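Local coordinates for protein BRIC1 (Synthetic construct, PDB 6FF6) that is a computationally designed all-helical repeat protein with a novel corrugated architecture and no known natural function assigned, at residues A[35-40]-A[110-115]; A[55-60]-A[81-86]; A[213-218]-A[231-236]. All blocks are in the same frame, centred on the assembly; numbering follows the deposited sequence.

Contact 1 of 3, residues A[35-40]-A[110-115]; sequences ADMEQH and DLMQRM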
loop_
_atom_site.group_PDB
_atom_site.type_symbol
_atom_site.label_atom_id
_atom_site.label_comp_id
_atom_site.label_asym_id
_atom_site.label_seq_id
_atom_site.Cartn_x
_atom_site.Cartn_y
_atom_site.Cartn_z
ATOM N N ALA A 35 14.131 0.927 20.575
ATOM C CA ALA A 35 15.218 0.394 21.405
ATOM C C ALA A 35 15.296 1.195 22.721
ATOM O O ALA A 35 15.474 0.618 23.796
ATOM C CB ALA A 35 16.520 0.479 20.653
ATOM N N ASP A 36 15.075 2.517 22.634
ATOM C CA ASP A 36 15.019 3.405 23.782
ATOM C C ASP A 36 13.811 3.094 24.633
ATOM O O ASP A 36 13.958 2.917 25.841
ATOM C CB ASP A 36 14.984 4.865 23.321
ATOM C CG ASP A 36 16.327 5.395 22.816
ATOM O OD1 ASP A 36 17.366 4.676 22.975
ATOM O OD2 ASP A 36 16.349 6.525 22.265
ATOM N N MET A 37 12.627 2.972 23.991
ATOM C CA MET A 37 11.355 2.618 24.616
ATOM C C MET A 37 11.481 1.340 25.399
ATOM O O MET A 37 11.007 1.281 26.536
ATOM C CB MET A 37 10.292 2.398 23.549
ATOM C CG MET A 37 9.542 3.623 23.183
ATOM S SD MET A 37 7.986 3.207 22.379
ATOM C CE MET A 37 7.397 1.965 23.483
ATOM N N GLU A 38 12.106 0.313 24.779
ATOM C CA GLU A 38 12.336 -1.000 25.382
ATOM C C GLU A 38 13.118 -0.882 26.723
ATOM O O GLU A 38 12.729 -1.480 27.734
ATOM C CB GLU A 38 13.107 -1.880 24.382
ATOM C CG GLU A 38 13.592 -3.207 24.943
ATOM C CD GLU A 38 12.670 -4.398 24.804
ATOM O OE1 GLU A 38 12.003 -4.532 23.754
ATOM O OE2 GLU A 38 12.641 -5.220 25.748
ATOM N N GLN A 39 14.211 -0.111 26.714
ATOM C CA GLN A 39 15.016 0.067 27.896
ATOM C C GLN A 39 14.255 0.816 28.991
ATOM O O GLN A 39 14.323 0.412 30.154
ATOM C CB GLN A 39 16.345 0.746 27.553
ATOM C CG GLN A 39 17.344 0.763 28.725
ATOM C CD GLN A 39 17.882 -0.605 29.131
ATOM O OE1 GLN A 39 18.507 -1.311 28.331
ATOM N NE2 GLN A 39 17.681 -0.998 30.389
ATOM N N HIS A 40 13.524 1.889 28.624
ATOM C CA HIS A 40 12.731 2.665 29.583
ATOM C C HIS A 40 11.609 1.813 30.172
ATOM O O HIS A 40 11.350 1.912 31.347
ATOM C CB HIS A 40 12.138 3.937 28.951
ATOM C CG HIS A 40 13.145 4.929 28.479
ATOM N ND1 HIS A 40 14.196 5.367 29.301
ATOM C CD2 HIS A 40 13.236 5.557 27.286
ATOM C CE1 HIS A 40 14.880 6.237 28.578
ATOM N NE2 HIS A 40 14.346 6.382 27.355
ATOM N N ASP A 110 6.299 -4.205 21.030
ATOM C CA ASP A 110 6.639 -5.236 20.043
ATOM C C ASP A 110 5.737 -5.159 18.840
ATOM O O ASP A 110 6.221 -5.367 17.719
ATOM C CB ASP A 110 6.549 -6.625 20.651
ATOM C CG ASP A 110 7.625 -6.916 21.666
ATOM O OD1 ASP A 110 8.728 -6.282 21.580
ATOM O OD2 ASP A 110 7.388 -7.787 22.542
ATOM N N LEU A 111 4.441 -4.840 19.069
ATOM C CA LEU A 111 3.474 -4.649 17.997
ATOM C C LEU A 111 3.913 -3.493 17.109
ATOM O O LEU A 111 4.028 -3.681 15.897
ATOM C CB LEU A 111 2.061 -4.419 18.529
ATOM C CG LEU A 111 0.999 -4.330 17.439
ATOM C CD1 LEU A 111 1.034 -5.584 16.488
ATOM C CD2 LEU A 111 -0.361 -3.992 18.049
ATOM N N MET A 112 4.243 -2.334 17.720
ATOM C CA MET A 112 4.816 -1.176 17.021
ATOM C C MET A 112 6.062 -1.594 16.178
ATOM O O MET A 112 6.208 -1.172 15.038
ATOM C CB MET A 112 5.210 -0.103 18.026
ATOM C CG MET A 112 4.046 0.637 18.564
ATOM S SD MET A 112 4.516 1.751 19.904
ATOM C CE MET A 112 5.393 2.986 19.018
ATOM N N GLN A 113 6.938 -2.440 16.743
ATOM C CA GLN A 113 8.111 -2.943 16.040
ATOM C C GLN A 113 7.682 -3.804 14.853
ATOM O O GLN A 113 8.199 -3.607 13.759
ATOM C CB GLN A 113 9.024 -3.731 16.989
ATOM C CG GLN A 113 10.299 -4.233 16.315
ATOM C CD GLN A 113 11.236 -3.101 15.949
ATOM O OE1 GLN A 113 11.772 -2.412 16.824
ATOM N NE2 GLN A 113 11.452 -2.883 14.650
ATOM N N ARG A 114 6.733 -4.732 15.060
ATOM C CA ARG A 114 6.233 -5.639 14.001
ATOM C C ARG A 114 5.562 -4.894 12.854
ATOM O O ARG A 114 5.792 -5.238 11.689
ATOM C CB ARG A 114 5.321 -6.748 14.569
ATOM C CG ARG A 114 6.158 -7.862 15.257
ATOM C CD ARG A 114 5.385 -9.085 15.723
ATOM N NE ARG A 114 4.177 -8.718 16.463
ATOM C CZ ARG A 114 4.014 -8.823 17.777
ATOM N NH1 ARG A 114 4.983 -9.324 18.535
ATOM N NH2 ARG A 114 2.870 -8.451 18.342
ATOM N N MET A 115 4.777 -3.854 13.190
ATOM C CA MET A 115 4.088 -2.970 12.248
ATOM C C MET A 115 5.087 -2.141 11.464
ATOM O O MET A 115 4.991 -2.034 10.244
ATOM C CB MET A 115 3.036 -2.099 12.964
ATOM C CG MET A 115 1.824 -2.908 13.466
ATOM S SD MET A 115 1.048 -3.972 12.190
ATOM C CE MET A 115 1.752 -5.610 12.597
#
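M37 and M112 reach toward each other from helices 23-42 and 99-121, two roughly antiparallel members of an up-and-down helical bundle. Both side chains leave their helices toward the other, and the thioethers meet near their ends: SD of M37 lies 4.3 Å from CE of M112. The turn at chi3 of M112 (71°) leaves its methyl, rather than its sulfur, as the nearest atom to the sulfur of M37. M37 also packs on A60 and M83, and M112 on L34 and V80, so this sparse pair belongs to a larger buried apolar layer.

At the more open margin, E38 points at helix 99-121, and the end of D110 swings in to meet it; their CA atoms, 8.9 Å apart, are the nearest such pair across the segments. Here OE1 of E38 stands 4.3 Å from OD1 of D110, with the two carboxylate planes about 28° apart. On helix 99-121, K109 NZ forms a salt bridge to the same OE1.

The chemistry is therefore divided: weak dispersion between thioethers inside, and outside two acids whose mutual repulsion K109 would be expected to offset. Only 89 Å² is buried in all, consistent with helices joined through long side chains rather than close backbones.

Contact 2 of 3, residues A[55-60]-A[81-86]; sequences NAIFRA and ELMENM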
loop_
_atom_site.group_PDB
_atom_site.type_symbol
_atom_site.label_atom_id
_atom_site.label_comp_id
_atom_site.label_asym_id
_atom_site.label_seq_id
_atom_site.Cartn_x
_atom_site.Cartn_y
_atom_site.Cartn_z
ATOM N N ASN A 55 7.286 9.618 30.509
ATOM C CA ASN A 55 7.360 10.722 29.560
ATOM C C ASN A 55 8.270 10.400 28.417
ATOM O O ASN A 55 7.933 10.742 27.288
ATOM C CB ASN A 55 7.779 12.010 30.236
ATOM C CG ASN A 55 6.615 12.773 30.797
ATOM O OD1 ASN A 55 5.441 12.501 30.505
ATOM N ND2 ASN A 55 6.915 13.765 31.601
ATOM N N ALA A 56 9.392 9.704 28.690
ATOM C CA ALA A 56 10.345 9.247 27.669
ATOM C C ALA A 56 9.685 8.262 26.718
ATOM O O ALA A 56 9.804 8.422 25.507
ATOM C CB ALA A 56 11.564 8.608 28.318
ATOM N N ILE A 57 8.947 7.278 27.254
ATOM C CA ILE A 57 8.244 6.287 26.440
ATOM C C ILE A 57 7.169 6.984 25.607
ATOM O O ILE A 57 6.992 6.692 24.425
ATOM C CB ILE A 57 7.668 5.169 27.332
ATOM C CG1 ILE A 57 8.780 4.422 28.059
ATOM C CG2 ILE A 57 6.878 4.197 26.484
ATOM C CD1 ILE A 57 8.379 3.793 29.353
ATOM N N PHE A 58 6.484 7.934 26.219
ATOM C CA PHE A 58 5.465 8.711 25.546
ATOM C C PHE A 58 6.050 9.526 24.391
ATOM O O PHE A 58 5.489 9.513 23.310
ATOM C CB PHE A 58 4.757 9.622 26.558
ATOM C CG PHE A 58 3.648 10.405 25.916
ATOM C CD1 PHE A 58 2.404 9.821 25.689
ATOM C CD2 PHE A 58 3.857 11.714 25.491
ATOM C CE1 PHE A 58 1.388 10.536 25.051
ATOM C CE2 PHE A 58 2.837 12.426 24.852
ATOM C CZ PHE A 58 1.617 11.828 24.621
ATOM N N ARG A 59 7.173 10.220 24.613
ATOM C CA ARG A 59 7.849 11.038 23.593
ATOM C C ARG A 59 8.264 10.220 22.400
ATOM O O ARG A 59 8.091 10.666 21.263
ATOM C CB ARG A 59 9.096 11.694 24.175
ATOM C CG ARG A 59 8.825 12.925 24.993
ATOM C CD ARG A 59 9.925 13.070 26.005
ATOM N NE ARG A 59 9.546 14.001 27.053
ATOM C CZ ARG A 59 10.371 14.879 27.600
ATOM N NH1 ARG A 59 11.643 14.925 27.229
ATOM N NH2 ARG A 59 9.930 15.724 28.521
ATOM N N ALA A 60 8.831 9.030 22.651
ATOM C CA ALA A 60 9.269 8.129 21.591
ATOM C C ALA A 60 8.058 7.643 20.804
ATOM O O ALA A 60 8.101 7.644 19.581
ATOM C CB ALA A 60 10.027 6.959 22.182
ATOM N N GLU A 81 -1.240 4.738 18.640
ATOM C CA GLU A 81 -2.371 5.400 19.330
ATOM C C GLU A 81 -2.718 4.621 20.595
ATOM O O GLU A 81 -2.963 5.205 21.644
ATOM C CB GLU A 81 -3.635 5.445 18.450
ATOM C CG GLU A 81 -3.635 6.410 17.273
ATOM C CD GLU A 81 -4.908 6.366 16.430
ATOM O OE1 GLU A 81 -6.004 6.377 17.039
ATOM O OE2 GLU A 81 -4.825 6.331 15.177
ATOM N N LEU A 82 -2.724 3.299 20.485
ATOM C CA LEU A 82 -3.063 2.402 21.564
ATOM C C LEU A 82 -2.083 2.476 22.674
ATOM O O LEU A 82 -2.500 2.634 23.809
ATOM C CB LEU A 82 -3.218 0.987 21.024
ATOM C CG LEU A 82 -4.015 -0.010 21.834
ATOM C CD1 LEU A 82 -5.464 0.398 21.964
ATOM C CD2 LEU A 82 -3.986 -1.326 21.141
ATOM N N MET A 83 -0.782 2.458 22.373
ATOM C CA MET A 83 0.208 2.610 23.427
ATOM C C MET A 83 0.122 4.026 24.046
ATOM O O MET A 83 0.101 4.180 25.262
ATOM C CB MET A 83 1.627 2.289 22.964
ATOM C CG MET A 83 2.625 2.398 24.118
ATOM S SD MET A 83 3.833 1.100 24.159
ATOM C CE MET A 83 4.513 1.380 25.658
ATOM N N GLU A 84 0.028 5.036 23.199
ATOM C CA GLU A 84 -0.071 6.432 23.597
ATOM C C GLU A 84 -1.120 6.611 24.628
ATOM O O GLU A 84 -0.810 7.145 25.674
ATOM C CB GLU A 84 -0.391 7.310 22.386
ATOM C CG GLU A 84 0.603 8.436 22.193
ATOM C CD GLU A 84 0.166 9.546 21.264
ATOM O OE1 GLU A 84 -0.914 9.427 20.641
ATOM O OE2 GLU A 84 0.910 10.548 21.169
ATOM N N ASN A 85 -2.342 6.111 24.364
ATOM C CA ASN A 85 -3.500 6.169 25.256
ATOM C C ASN A 85 -3.220 5.568 26.630
ATOM O O ASN A 85 -3.484 6.213 27.648
ATOM C CB ASN A 85 -4.747 5.537 24.598
ATOM C CG ASN A 85 -5.305 6.367 23.472
ATOM O OD1 ASN A 85 -5.031 7.571 23.354
ATOM N ND2 ASN A 85 -6.094 5.738 22.607
ATOM N N MET A 86 -2.652 4.354 26.651
ATOM C CA MET A 86 -2.284 3.637 27.873
ATOM C C MET A 86 -1.249 4.439 28.681
ATOM O O MET A 86 -1.401 4.590 29.888
ATOM C CB MET A 86 -1.705 2.269 27.515
ATOM C CG MET A 86 -2.605 1.406 26.679
ATOM S SD MET A 86 -3.442 0.144 27.611
ATOM C CE MET A 86 -2.070 -1.022 27.873
#
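Helices 51-71 and 74-92 run antiparallel here, with the CA atoms of F58 and E84 only 6.3 Å apart. They form a helical hairpin of the Hpt-like bundle, linked by a short turn between residues 71 and 74.

On the buried side, I57 meets M83. CG2 of I57, the branch lying opposite the backbone N, touches CE of M83 at 3.8 Å, and the two side chains cross at about a right angle. M83 starts out opposite its own N (chi1 -177°) and is bent at chi2 (138°); its methyl thus comes in against the isoleucine branch. F105 and L108 of helix 99-121 also pack on M83, while L41 of helix 23-42 reaches I57, placing this pair in the core.

Toward the outside, the side chain of E84 crosses that of F58 obliquely. The glutamate extends beyond CG, its carboxylate plane tilted just 13° from that of the ring. Its CG and a carboxylate oxygen both lie against the CE1 and CZ side of the ring, with no hydrogen bond between the segments. R91 makes a cation-pi interaction with F58, and OE1 of E84 has a long, weak ion pair with K65. The closest touch is CG of E84 against CE1 of F58, at 3.6 Å, while OE2 of E84 sits 3.7 Å from CZ of F58.

Contact 3 of 3, residues A[213-218]-A[231-236]; sequences KDIMQE and AASFEY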
loop_
_atom_site.group_PDB
_atom_site.type_symbol
_atom_site.label_atom_id
_atom_site.label_comp_id
_atom_site.label_asym_id
_atom_site.label_seq_id
_atom_site.Cartn_x
_atom_site.Cartn_y
_atom_site.Cartn_z
ATOM N N LYS A 213 18.511 1.446 -23.861
ATOM C CA LYS A 213 17.378 0.551 -23.572
ATOM C C LYS A 213 17.884 -0.869 -23.266
ATOM O O LYS A 213 17.519 -1.437 -22.252
ATOM C CB LYS A 213 16.319 0.571 -24.710
ATOM C CG LYS A 213 15.073 -0.319 -24.498
ATOM C CD LYS A 213 15.284 -1.763 -25.035
ATOM C CE LYS A 213 14.378 -2.808 -24.400
ATOM N NZ LYS A 213 14.860 -4.201 -24.652
ATOM N N ASP A 214 18.731 -1.420 -24.128
ATOM C CA ASP A 214 19.300 -2.765 -23.961
ATOM C C ASP A 214 20.048 -2.914 -22.626
ATOM O O ASP A 214 19.873 -3.926 -21.912
ATOM C CB ASP A 214 20.195 -3.132 -25.167
ATOM C CG ASP A 214 19.461 -3.220 -26.511
ATOM O OD1 ASP A 214 18.214 -3.370 -26.509
ATOM O OD2 ASP A 214 20.133 -3.158 -27.563
ATOM N N ILE A 215 20.861 -1.881 -22.282
ATOM C CA ILE A 215 21.631 -1.836 -21.037
ATOM C C ILE A 215 20.665 -1.800 -19.844
ATOM O O ILE A 215 20.894 -2.505 -18.854
ATOM C CB ILE A 215 22.611 -0.621 -21.003
ATOM C CG1 ILE A 215 23.692 -0.665 -22.126
ATOM C CG2 ILE A 215 23.249 -0.443 -19.618
ATOM C CD1 ILE A 215 24.622 -1.876 -22.193
ATOM N N MET A 216 19.612 -0.968 -19.926
ATOM C CA MET A 216 18.608 -0.832 -18.869
ATOM C C MET A 216 17.859 -2.151 -18.627
ATOM O O MET A 216 17.579 -2.486 -17.477
ATOM C CB MET A 216 17.638 0.312 -19.174
ATOM C CG MET A 216 18.294 1.684 -19.116
ATOM S SD MET A 216 17.235 3.118 -19.504
ATOM C CE MET A 216 16.393 2.597 -20.868
ATOM N N GLN A 217 17.611 -2.924 -19.695
ATOM C CA GLN A 217 16.987 -4.246 -19.625
ATOM C C GLN A 217 17.905 -5.233 -18.894
ATOM O O GLN A 217 17.448 -5.988 -18.047
ATOM C CB GLN A 217 16.675 -4.778 -21.030
ATOM C CG GLN A 217 15.824 -6.058 -21.001
ATOM C CD GLN A 217 14.453 -5.867 -20.361
ATOM O OE1 GLN A 217 13.634 -5.063 -20.823
ATOM N NE2 GLN A 217 14.176 -6.604 -19.288
ATOM N N GLU A 218 19.209 -5.205 -19.214
ATOM C CA GLU A 218 20.221 -6.047 -18.550
ATOM C C GLU A 218 20.327 -5.658 -17.074
ATOM O O GLU A 218 20.483 -6.545 -16.221
ATOM C CB GLU A 218 21.582 -5.894 -19.215
ATOM C CG GLU A 218 21.675 -6.444 -20.628
ATOM C CD GLU A 218 22.991 -6.163 -21.339
ATOM O OE1 GLU A 218 23.860 -5.472 -20.754
ATOM O OE2 GLU A 218 23.150 -6.636 -22.490
ATOM N N ALA A 231 28.952 -3.231 -14.212
ATOM C CA ALA A 231 29.680 -1.981 -13.957
ATOM C C ALA A 231 30.338 -1.444 -15.241
ATOM O O ALA A 231 30.332 -0.229 -15.477
ATOM C CB ALA A 231 30.730 -2.223 -12.893
ATOM N N ALA A 232 30.876 -2.355 -16.086
ATOM C CA ALA A 232 31.503 -1.999 -17.362
ATOM C C ALA A 232 30.511 -1.340 -18.320
ATOM O O ALA A 232 30.824 -0.307 -18.891
ATOM C CB ALA A 232 32.141 -3.220 -17.991
ATOM N N SER A 233 29.315 -1.905 -18.453
ATOM C CA SER A 233 28.230 -1.369 -19.283
ATOM C C SER A 233 27.738 -0.048 -18.734
ATOM O O SER A 233 27.438 0.849 -19.523
ATOM C CB SER A 233 27.050 -2.337 -19.329
ATOM O OG SER A 233 27.274 -3.385 -20.250
ATOM N N PHE A 234 27.652 0.066 -17.392
ATOM C CA PHE A 234 27.194 1.261 -16.711
ATOM C C PHE A 234 28.099 2.427 -17.022
ATOM O O PHE A 234 27.599 3.480 -17.423
ATOM C CB PHE A 234 27.123 1.037 -15.200
ATOM C CG PHE A 234 26.777 2.282 -14.406
ATOM C CD1 PHE A 234 25.498 2.836 -14.467
ATOM C CD2 PHE A 234 27.723 2.892 -13.588
ATOM C CE1 PHE A 234 25.169 3.961 -13.701
ATOM C CE2 PHE A 234 27.392 4.016 -12.826
ATOM C CZ PHE A 234 26.120 4.546 -12.894
ATOM N N GLU A 235 29.426 2.234 -16.866
ATOM C CA GLU A 235 30.410 3.263 -17.143
ATOM C C GLU A 235 30.419 3.637 -18.632
ATOM O O GLU A 235 30.499 4.820 -18.990
ATOM C CB GLU A 235 31.794 2.812 -16.672
ATOM C CG GLU A 235 31.926 2.681 -15.158
ATOM C CD GLU A 235 33.336 2.695 -14.600
ATOM O OE1 GLU A 235 34.289 3.010 -15.354
ATOM O OE2 GLU A 235 33.486 2.410 -13.390
ATOM N N TYR A 236 30.315 2.621 -19.498
ATOM C CA TYR A 236 30.295 2.813 -20.940
ATOM C C TYR A 236 29.097 3.701 -21.342
ATOM O O TYR A 236 29.305 4.741 -21.975
ATOM C CB TYR A 236 30.273 1.444 -21.671
ATOM C CG TYR A 236 29.830 1.517 -23.117
ATOM C CD1 TYR A 236 30.704 1.939 -24.119
ATOM C CD2 TYR A 236 28.523 1.207 -23.481
ATOM C CE1 TYR A 236 30.283 2.058 -25.444
ATOM C CE2 TYR A 236 28.090 1.328 -24.797
ATOM C CZ TYR A 236 28.973 1.747 -25.778
ATOM O OH TYR A 236 28.522 1.849 -27.072
#
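I215 and S233 meet where the C-terminal helix 231-247 lies roughly antiparallel against helix 203-224, an extra helix laid on the outside of the second Hpt-like bundle. Their CA atoms, 6.8 Å apart, are the nearest CA pair across the segments, yet just 129 Å² is buried between them.

Along the first segment, K213 and D214 turn to other neighbours. The lysine makes a long ion pair with the adjacent aspartate, NZ of K213 to OD1 of D214 being 3.9 Å. I215 then carries the contact. Its side chain leaves the helix toward helix 231-247, and CG1 lies beside the backbone N (chi1 -62°). A further bend at chi2 (-58°) brings the terminal CD1 methyl over the serine, where it rests 3.8 Å from CB of S233. M216 packs into the bundle, on L138, T183 and T184, and Q217 follows it toward helix 125-146, with NE2 hydrogen-bonded to D135 and D221. One turn after I215, E218 again points at the second helix. Its chain is extended beyond CG, and OE1 of E218 stops 4.0 Å from OG of S233, too far to count as a hydrogen bond.

The serine hydroxyl has its polar partner on its own side of the interface: OG bonds to D230, which also receives the backbone N of A232 at the start of the helix. Y236 supplies a polar tie between the helices, through its OH and E211. The shortest contact between the segments joins an apolar methyl to a hydroxyl, with CD1 of I215 3.6 Å from OG of S233.

In the fold
Contacts 1 and 2 share one bundle and tie together four helices, 23-42, 51-71, 74-92 and 99-121; their centres lie 11 Å apart. Each has a buried apolar pair and a partly exposed pair with a charge, and their interiors merge where CE of M37 meets CE of M83 at 3.7 Å. Contact 2 is nested within the loop closed by contact 1 and brings the backbones nearer. Contact 3 sits on the opposite side of the chain's centre, with centres 43 and 49 Å from the others. At this surface contact an isoleucine methyl meeting a serine replaces the buried apolar pairs. Contacts 1 and 2 also touch the second subunit, whereas the two segments of contact 3 touch no other chain.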